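Local coordinates for kelch domain-containing protein (PDB 5C86) that probably oxidises alcohols at a copper site, as a fungal alcohol oxidase of the galactose oxidase and glyoxal oxidase (AA5) family, at residues A[274-279]-A[309-314]; A[279-284]-A[291-296]. All coordinates share one frame; numbering follows the deposited sequence.

Interaction 1 (A[274-279]-A[309-314])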
ATOM      1  N   GLY A 274     -13.580 -15.287  -4.079  1.00 12.26           N
ATOM      2  CA  GLY A 274     -13.962 -14.901  -2.770  1.00 13.01           C
ATOM      3  C   GLY A 274     -15.528 -14.828  -2.700  1.00 12.27           C
ATOM      4  O   GLY A 274     -16.207 -14.963  -3.705  1.00 14.93           O
ATOM      5  N   LYS A 275     -16.060 -14.727  -1.491  1.00 14.28           N
ATOM      6  CA  LYS A 275     -17.483 -14.693  -1.345  1.00 15.07           C
ATOM      7  C   LYS A 275     -18.085 -13.378  -1.813  1.00 15.95           C
ATOM      8  O   LYS A 275     -19.240 -13.340  -2.246  1.00 19.19           O
ATOM      9  CB  LYS A 275     -17.822 -14.887   0.071  1.00 18.36           C
ATOM     10  CG  LYS A 275     -19.286 -14.980   0.357  1.00 25.08           C
ATOM     11  CD  LYS A 275     -19.522 -15.255   1.857  0.80 27.13           C
ATOM     12  CE  LYS A 275     -20.957 -15.671   2.217  0.70 29.07           C
ATOM     13  NZ  LYS A 275     -21.967 -15.289   1.223  0.65 30.91           N
ATOM     14  N   TYR A 276     -17.331 -12.288  -1.776  1.00 14.11           N
ATOM     15  CA  TYR A 276     -17.886 -10.965  -2.048  1.00 13.89           C
ATOM     16  C   TYR A 276     -17.152 -10.295  -3.170  1.00 13.88           C
ATOM     17  O   TYR A 276     -15.923 -10.066  -3.062  1.00 13.89           O
ATOM     18  CB  TYR A 276     -17.819 -10.154  -0.770  1.00 13.59           C
ATOM     19  CG  TYR A 276     -18.566 -10.749   0.380  1.00 17.46           C
ATOM     20  CD1 TYR A 276     -19.976 -10.811   0.363  1.00 18.77           C
ATOM     21  CD2 TYR A 276     -17.901 -11.243   1.510  1.00 17.78           C
ATOM     22  CE1 TYR A 276     -20.654 -11.383   1.410  1.00 18.60           C
ATOM     23  CE2 TYR A 276     -18.581 -11.798   2.538  1.00 19.43           C
ATOM     24  CZ  TYR A 276     -19.955 -11.851   2.482  1.00 21.33           C
ATOM     25  OH  TYR A 276     -20.648 -12.444   3.547  1.00 25.40           O
ATOM     26  N   ASN A 277     -17.846  -9.959  -4.236  1.00 13.57           N
ATOM     27  CA  ASN A 277     -17.241  -9.181  -5.341  1.00 12.90           C
ATOM     28  C   ASN A 277     -17.003  -7.729  -4.911  1.00 13.88           C
ATOM     29  O   ASN A 277     -17.815  -7.138  -4.180  1.00 14.40           O
ATOM     30  CB  ASN A 277     -18.040  -9.240  -6.590  1.00 13.10           C
ATOM     31  CG  ASN A 277     -19.507  -8.828  -6.409  1.00 14.32           C
ATOM     32  OD1 ASN A 277     -20.157  -9.164  -5.425  1.00 15.74           O
ATOM     33  ND2 ASN A 277     -20.015  -8.092  -7.402  1.00 14.89           N
ATOM     34  N   ARG A 278     -15.803  -7.228  -5.190  1.00 11.82           N
ATOM     35  CA  ARG A 278     -15.400  -5.899  -4.708  1.00 12.04           C
ATOM     36  C   ARG A 278     -14.713  -5.062  -5.724  1.00 11.21           C
ATOM     37  O   ARG A 278     -13.703  -5.494  -6.346  1.00 11.91           O
ATOM     38  CB  ARG A 278     -14.396  -6.015  -3.552  1.00 10.86           C
ATOM     39  CG  ARG A 278     -14.923  -6.820  -2.355  1.00 11.92           C
ATOM     40  CD  ARG A 278     -13.825  -7.012  -1.305  1.00 11.63           C
ATOM     41  NE  ARG A 278     -14.105  -8.106  -0.380  1.00 12.27           N
ATOM     42  CZ  ARG A 278     -14.766  -8.017   0.763  1.00 12.13           C
ATOM     43  NH1 ARG A 278     -15.196  -6.859   1.192  1.00 12.15           N
ATOM     44  NH2 ARG A 278     -14.973  -9.109   1.488  1.00 12.70           N
ATOM     45  N   GLY A 279     -15.174  -3.811  -5.873  1.00 11.15           N
ATOM     46  CA  GLY A 279     -14.466  -2.723  -6.541  1.00 11.52           C
ATOM     47  C   GLY A 279     -14.287  -1.590  -5.542  1.00 11.86           C
ATOM     48  O   GLY A 279     -15.196  -1.285  -4.746  1.00 12.38           O
ATOM     49  N   GLN A 309     -20.054  -3.789   0.230  1.00 13.22           N
ATOM     50  CA  GLN A 309     -19.635  -5.061   0.820  1.00 13.47           C
ATOM     51  C   GLN A 309     -19.146  -4.699   2.239  1.00 13.48           C
ATOM     52  O   GLN A 309     -18.069  -4.119   2.410  1.00 14.42           O
ATOM     53  CB  GLN A 309     -18.566  -5.741  -0.060  1.00 13.49           C
ATOM     54  CG  GLN A 309     -19.057  -6.104  -1.449  1.00 13.52           C
ATOM     55  CD  GLN A 309     -19.980  -7.307  -1.459  1.00 13.62           C
ATOM     56  OE1 GLN A 309     -20.559  -7.659  -0.392  1.00 17.34           O
ATOM     57  NE2 GLN A 309     -20.040  -8.014  -2.522  1.00 12.79           N
ATOM     58  N   LEU A 310     -19.947  -5.059   3.253  1.00 14.71           N
ATOM     59  CA  LEU A 310     -19.697  -4.703   4.635  1.00 13.35           C
ATOM     60  C   LEU A 310     -18.996  -5.799   5.456  1.00 12.82           C
ATOM     61  O   LEU A 310     -18.647  -5.577   6.587  1.00 15.14           O
ATOM     62  CB  LEU A 310     -21.036  -4.373   5.336  1.00 16.25           C
ATOM     63  CG  LEU A 310     -21.693  -3.158   4.707  1.00 16.00           C
ATOM     64  CD1 LEU A 310     -23.041  -2.890   5.519  1.00 18.98           C
ATOM     65  CD2 LEU A 310     -20.828  -1.925   4.774  1.00 16.78           C
ATOM     66  N   THR A 311     -18.806  -6.971   4.869  1.00 12.34           N
ATOM     67  CA  THR A 311     -18.108  -8.075   5.488  1.00 14.35           C
ATOM     68  C   THR A 311     -16.715  -8.265   4.780  1.00 13.99           C
ATOM     69  O   THR A 311     -16.692  -8.724   3.616  1.00 13.69           O
ATOM     70  CB  THR A 311     -18.884  -9.363   5.376  1.00 15.20           C
ATOM     71  OG1 THR A 311     -20.138  -9.173   6.084  1.00 17.17           O
ATOM     72  CG2 THR A 311     -18.181 -10.445   6.060  1.00 15.25           C
ATOM     73  N   PRO A 312     -15.632  -7.977   5.523  1.00 13.23           N
ATOM     74  CA  PRO A 312     -14.267  -8.173   4.946  1.00 13.38           C
ATOM     75  C   PRO A 312     -14.001  -9.636   4.890  1.00 13.15           C
ATOM     76  O   PRO A 312     -14.701 -10.452   5.528  1.00 13.21           O
ATOM     77  CB  PRO A 312     -13.366  -7.499   5.931  1.00 12.72           C
ATOM     78  CG  PRO A 312     -14.227  -6.511   6.769  1.00 12.70           C
ATOM     79  CD  PRO A 312     -15.555  -7.245   6.786  1.00 12.84           C
ATOM     80  N   GLU A 313     -12.929 -10.020   4.174  1.00 12.78           N
ATOM     81  CA  GLU A 313     -12.437 -11.374   4.106  1.00 12.08           C
ATOM     82  C   GLU A 313     -10.987 -11.450   4.427  1.00 11.22           C
ATOM     83  O   GLU A 313     -10.221 -10.598   4.074  1.00 12.21           O
ATOM     84  CB  GLU A 313     -12.756 -11.993   2.746  1.00 13.57           C
ATOM     85  CG  GLU A 313     -14.267 -12.332   2.597  1.00 15.15           C
ATOM     86  CD  GLU A 313     -14.598 -12.766   1.165  1.00 18.33           C
ATOM     87  OE1 GLU A 313     -14.719 -11.872   0.236  1.00 18.10           O
ATOM     88  OE2 GLU A 313     -14.640 -14.032   0.902  1.00 18.58           O
ATOM     89  N   LEU A 314     -10.630 -12.503   5.144  1.00 12.46           N
ATOM     90  CA  LEU A 314      -9.256 -12.865   5.490  1.00 12.22           C
ATOM     91  C   LEU A 314      -8.814 -13.946   4.528  1.00 12.72           C
ATOM     92  O   LEU A 314      -9.441 -14.992   4.433  1.00 13.44           O
ATOM     93  CB  LEU A 314      -9.199 -13.342   6.938  1.00 14.80           C
ATOM     94  CG  LEU A 314      -7.826 -13.668   7.443  1.00 16.36           C
ATOM     95  CD1 LEU A 314      -6.832 -12.542   7.359  1.00 17.40           C
ATOM     96  CD2 LEU A 314      -8.010 -14.116   8.913  1.00 18.57           C
TER
HETATM   97  O   HOH W   1     -21.376 -10.694  -3.027  1.00 29.23           O
HETATM   98  O   HOH W   2     -12.570 -10.604  -0.620  1.00 17.18           O
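Arg278 and Glu313 meet in a salt bridge that also serves the backbone on both sides. Arg278 NH2 reaches Glu313 OE1 at 3.0 Å, on the anti lone pair of that oxygen, and Thr311 O at 2.8 Å, lying nearly in the guanidinium plane and bound through a carbonyl lone pair. Its neighbour NH1 is hydrogen-bonded to Gly295 O and adds a weak bond to Thr311 O. A water accepts from NE and donates to Glu313 OE1, its oxygen 2.6 Å from OE1. The other carboxylate oxygen, OE2, takes the amide of Lys275 on its syn side but tilted out of the carboxylate plane, N to OE2 2.9 Å; the amide of Tyr276 makes a weak bond to OE1, which thus has three partners. So one carboxylate meets two successive amides of a loop, the second only weakly. In this kelch-type beta-propeller the loop leads from strand 267-270 of one four-stranded sheet to strand 282-285 of the next, and Glu313 opens strand 313-316 of that second sheet. Gln309, bent at chi2 (-74°), turns its amide back so that NE2 donates to Asn277 O at 2.9 Å and to a water. Asn277 itself is anchored elsewhere, ND2 on Ser250 O and OD1 by Gln298 NE2. The Tyr276 ring carries Lys275 CG over one face, Glu313 OE1 lies at its edge, and its CE2 packs against Thr311 CB at 3.8 Å.

Interaction 2 (A[279-284]-A[291-296])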
ATOM      1  N   GLY A 279     -15.174  -3.811  -5.873  1.00 11.15           N
ATOM      2  CA  GLY A 279     -14.466  -2.723  -6.541  1.00 11.52           C
ATOM      3  C   GLY A 279     -14.287  -1.590  -5.542  1.00 11.86           C
ATOM      4  O   GLY A 279     -15.196  -1.285  -4.746  1.00 12.38           O
ATOM      5  N   PHE A 280     -13.085  -1.038  -5.533  1.00 11.66           N
ATOM      6  CA  PHE A 280     -12.716   0.037  -4.558  1.00 11.48           C
ATOM      7  C   PHE A 280     -12.427  -0.490  -3.155  1.00 12.32           C
ATOM      8  O   PHE A 280     -12.354   0.297  -2.197  1.00 13.16           O
ATOM      9  CB  PHE A 280     -13.716   1.244  -4.484  1.00 11.22           C
ATOM     10  CG  PHE A 280     -14.138   1.786  -5.823  1.00 12.24           C
ATOM     11  CD1 PHE A 280     -13.231   2.129  -6.818  1.00 12.37           C
ATOM     12  CD2 PHE A 280     -15.504   1.913  -6.125  1.00 13.04           C
ATOM     13  CE1 PHE A 280     -13.652   2.575  -8.063  1.00 12.99           C
ATOM     14  CE2 PHE A 280     -15.905   2.375  -7.386  1.00 14.00           C
ATOM     15  CZ  PHE A 280     -14.971   2.653  -8.353  1.00 12.84           C
ATOM     16  N   ALA A 281     -12.144  -1.784  -3.027  1.00 10.93           N
ATOM     17  CA  ALA A 281     -11.661  -2.332  -1.768  1.00 11.67           C
ATOM     18  C   ALA A 281     -10.214  -1.999  -1.532  1.00 10.90           C
ATOM     19  O   ALA A 281      -9.557  -1.362  -2.367  1.00 12.39           O
ATOM     20  CB  ALA A 281     -11.890  -3.825  -1.627  1.00 11.57           C
ATOM     21  N   ASN A 282      -9.711  -2.355  -0.325  1.00 10.93           N
ATOM     22  CA  ASN A 282      -8.304  -2.294  -0.012  1.00 11.65           C
ATOM     23  C   ASN A 282      -7.847  -3.648   0.457  1.00 11.97           C
ATOM     24  O   ASN A 282      -8.613  -4.398   1.036  1.00 13.10           O
ATOM     25  CB  ASN A 282      -7.994  -1.298   1.073  1.00 11.29           C
ATOM     26  CG  ASN A 282      -8.157   0.147   0.629  1.00 12.76           C
ATOM     27  OD1 ASN A 282      -7.190   0.741   0.196  1.00 15.50           O
ATOM     28  ND2 ASN A 282      -9.351   0.688   0.693  1.00 12.77           N
ATOM     29  N   ALA A 283      -6.601  -3.997   0.151  1.00 11.74           N
ATOM     30  CA  ALA A 283      -6.038  -5.244   0.645  1.00 12.09           C
ATOM     31  C   ALA A 283      -4.773  -4.982   1.423  1.00 11.86           C
ATOM     32  O   ALA A 283      -3.981  -4.161   0.997  1.00 12.96           O
ATOM     33  CB  ALA A 283      -5.709  -6.184  -0.487  1.00 12.58           C
ATOM     34  N   VAL A 284      -4.606  -5.656   2.548  1.00  9.37           N
ATOM     35  CA  VAL A 284      -3.509  -5.405   3.461  1.00 10.90           C
ATOM     36  C   VAL A 284      -2.836  -6.712   3.800  1.00 10.25           C
ATOM     37  O   VAL A 284      -3.471  -7.615   4.311  1.00 10.12           O
ATOM     38  CB  VAL A 284      -3.989  -4.676   4.734  1.00 12.49           C
ATOM     39  CG1 VAL A 284      -2.826  -4.504   5.716  1.00 11.73           C
ATOM     40  CG2 VAL A 284      -4.579  -3.304   4.385  1.00 13.71           C
ATOM     41  N   ILE A 291      -3.740 -12.042   4.148  1.00 10.24           N
ATOM     42  CA  ILE A 291      -4.159 -10.791   3.499  1.00 10.27           C
ATOM     43  C   ILE A 291      -5.600 -10.452   3.864  1.00 10.70           C
ATOM     44  O   ILE A 291      -6.466 -11.298   3.812  1.00 12.77           O
ATOM     45  CB  ILE A 291      -4.035 -10.860   2.002  1.00 10.38           C
ATOM     46  CG1 ILE A 291      -2.574 -11.185   1.617  1.00 12.25           C
ATOM     47  CG2 ILE A 291      -4.480  -9.581   1.320  1.00 10.50           C
ATOM     48  CD1 ILE A 291      -2.373 -11.622   0.182  1.00 12.75           C
ATOM     49  N   TRP A 292      -5.845  -9.243   4.305  1.00 10.92           N
ATOM     50  CA  TRP A 292      -7.248  -8.832   4.641  1.00 10.59           C
ATOM     51  C   TRP A 292      -7.763  -7.947   3.526  1.00 11.28           C
ATOM     52  O   TRP A 292      -7.038  -7.013   3.119  1.00 11.18           O
ATOM     53  CB  TRP A 292      -7.192  -8.085   5.888  1.00 11.61           C
ATOM     54  CG  TRP A 292      -8.522  -7.777   6.544  1.00 11.13           C
ATOM     55  CD1 TRP A 292      -9.420  -8.671   6.942  1.00 12.69           C
ATOM     56  CD2 TRP A 292      -8.966  -6.489   6.962  1.00 10.82           C
ATOM     57  NE1 TRP A 292     -10.440  -8.029   7.639  1.00 11.46           N
ATOM     58  CE2 TRP A 292     -10.184  -6.702   7.647  1.00 11.68           C
ATOM     59  CE3 TRP A 292      -8.462  -5.204   6.867  1.00 11.77           C
ATOM     60  CZ2 TRP A 292     -10.853  -5.653   8.261  1.00 12.63           C
ATOM     61  CZ3 TRP A 292      -9.143  -4.165   7.525  1.00 11.79           C
ATOM     62  CH2 TRP A 292     -10.310  -4.440   8.203  1.00 12.71           C
ATOM     63  N   VAL A 293      -8.953  -8.255   3.051  1.00 11.02           N
ATOM     64  CA  VAL A 293      -9.610  -7.549   1.954  1.00 10.74           C
ATOM     65  C   VAL A 293     -10.830  -6.899   2.537  1.00 11.25           C
ATOM     66  O   VAL A 293     -11.739  -7.628   2.961  1.00 11.23           O
ATOM     67  CB  VAL A 293      -9.951  -8.444   0.770  1.00 11.81           C
ATOM     68  CG1 VAL A 293     -10.446  -7.604  -0.349  1.00 13.10           C
ATOM     69  CG2 VAL A 293      -8.678  -9.213   0.313  1.00 13.35           C
ATOM     70  N   VAL A 294     -10.859  -5.571   2.534  1.00 10.64           N
ATOM     71  CA  VAL A 294     -11.924  -4.853   3.238  1.00 11.12           C
ATOM     72  C   VAL A 294     -12.622  -3.835   2.313  1.00 11.06           C
ATOM     73  O   VAL A 294     -11.987  -3.135   1.500  1.00 11.16           O
ATOM     74  CB  VAL A 294     -11.373  -4.096   4.457  1.00 11.07           C
ATOM     75  CG1 VAL A 294     -10.164  -3.240   4.180  1.00 11.12           C
ATOM     76  CG2 VAL A 294     -12.463  -3.309   5.219  1.00 12.96           C
ATOM     77  N   GLY A 295     -13.955  -3.804   2.444  1.00 10.89           N
ATOM     78  CA  GLY A 295     -14.751  -2.787   1.750  1.00 11.73           C
ATOM     79  C   GLY A 295     -15.008  -3.125   0.312  1.00 10.92           C
ATOM     80  O   GLY A 295     -15.006  -4.283  -0.121  1.00 11.96           O
ATOM     81  N   GLY A 296     -15.190  -2.052  -0.477  1.00 11.26           N
ATOM     82  CA  GLY A 296     -15.582  -2.199  -1.874  1.00 12.26           C
ATOM     83  C   GLY A 296     -17.088  -2.354  -2.058  1.00 12.31           C
ATOM     84  O   GLY A 296     -17.828  -2.605  -1.113  1.00 11.79           O
TER
HETATM   85  O   HOH W   3     -11.871  -0.350   1.777  1.00 12.43           O
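The indole of Trp292 carries Val294 CB against one face, 3.7 Å above the plane and offset toward the rim, and it stacks with Trp368; at its edge NE1 is hydrogen-bonded to Thr325 OG1. Trp292 and Val294 belong to strand 291-294, which forms an antiparallel beta hairpin with strand 282-285, the first two strands of a four-stranded propeller blade. Asn282 with Val294 and Val284 with Trp292 are the hydrogen-bonded pairs, each closed by two N-H...O bonds, such as Val284 N to Trp292 O at 2.8 Å. Ala283 with Val293 is the non-hydrogen-bonded pair between them. On its face Ala283 CB packs on Ile291 CG2, toward strand 225-230; Val284, Trp292 and Val294 point the other way, onto strands 336-340 and 346-350. Thus the hairpin is packed between two other sheets. At the end where the strands give way to loop, Gly296 CA comes within 3.0 Å of Gly279 O. Next to it, Phe280 stands edge-to-face with Tyr334, its side chain about 7 Å from that of His423, a copper ligand in the metal-bound protein, though this chain carries no copper. Asn282 ND2, weakly bonded to Ser336 O, also donates to a water 2.9 Å away, whose oxygen lies 2.8 Å from Val294 O and donates to it.

In the fold
Interaction 2 is wholly buried, whereas interaction 1 lies farther from the chain's centre and is partly buried. Gly279 belongs to both, and strands 291-294 and 313-316 are neighbours in one sheet: interaction 2 pairs two strands of the blade; interaction 1 fastens the loop entering it to the segment leading into its third strand. Inside the blade, backbone bonds and apolar side chains do the work; at the loop, charged and amide side chains bind one another and backbone groups. The seam between them is made of main-chain bonds, Glu313 O to Val293 N and Gln309 N to Gly296 O, with Pro312 packed against Trp292. Interaction 1 is away from the annotated copper ligands, while interaction 2 approaches them through Phe280.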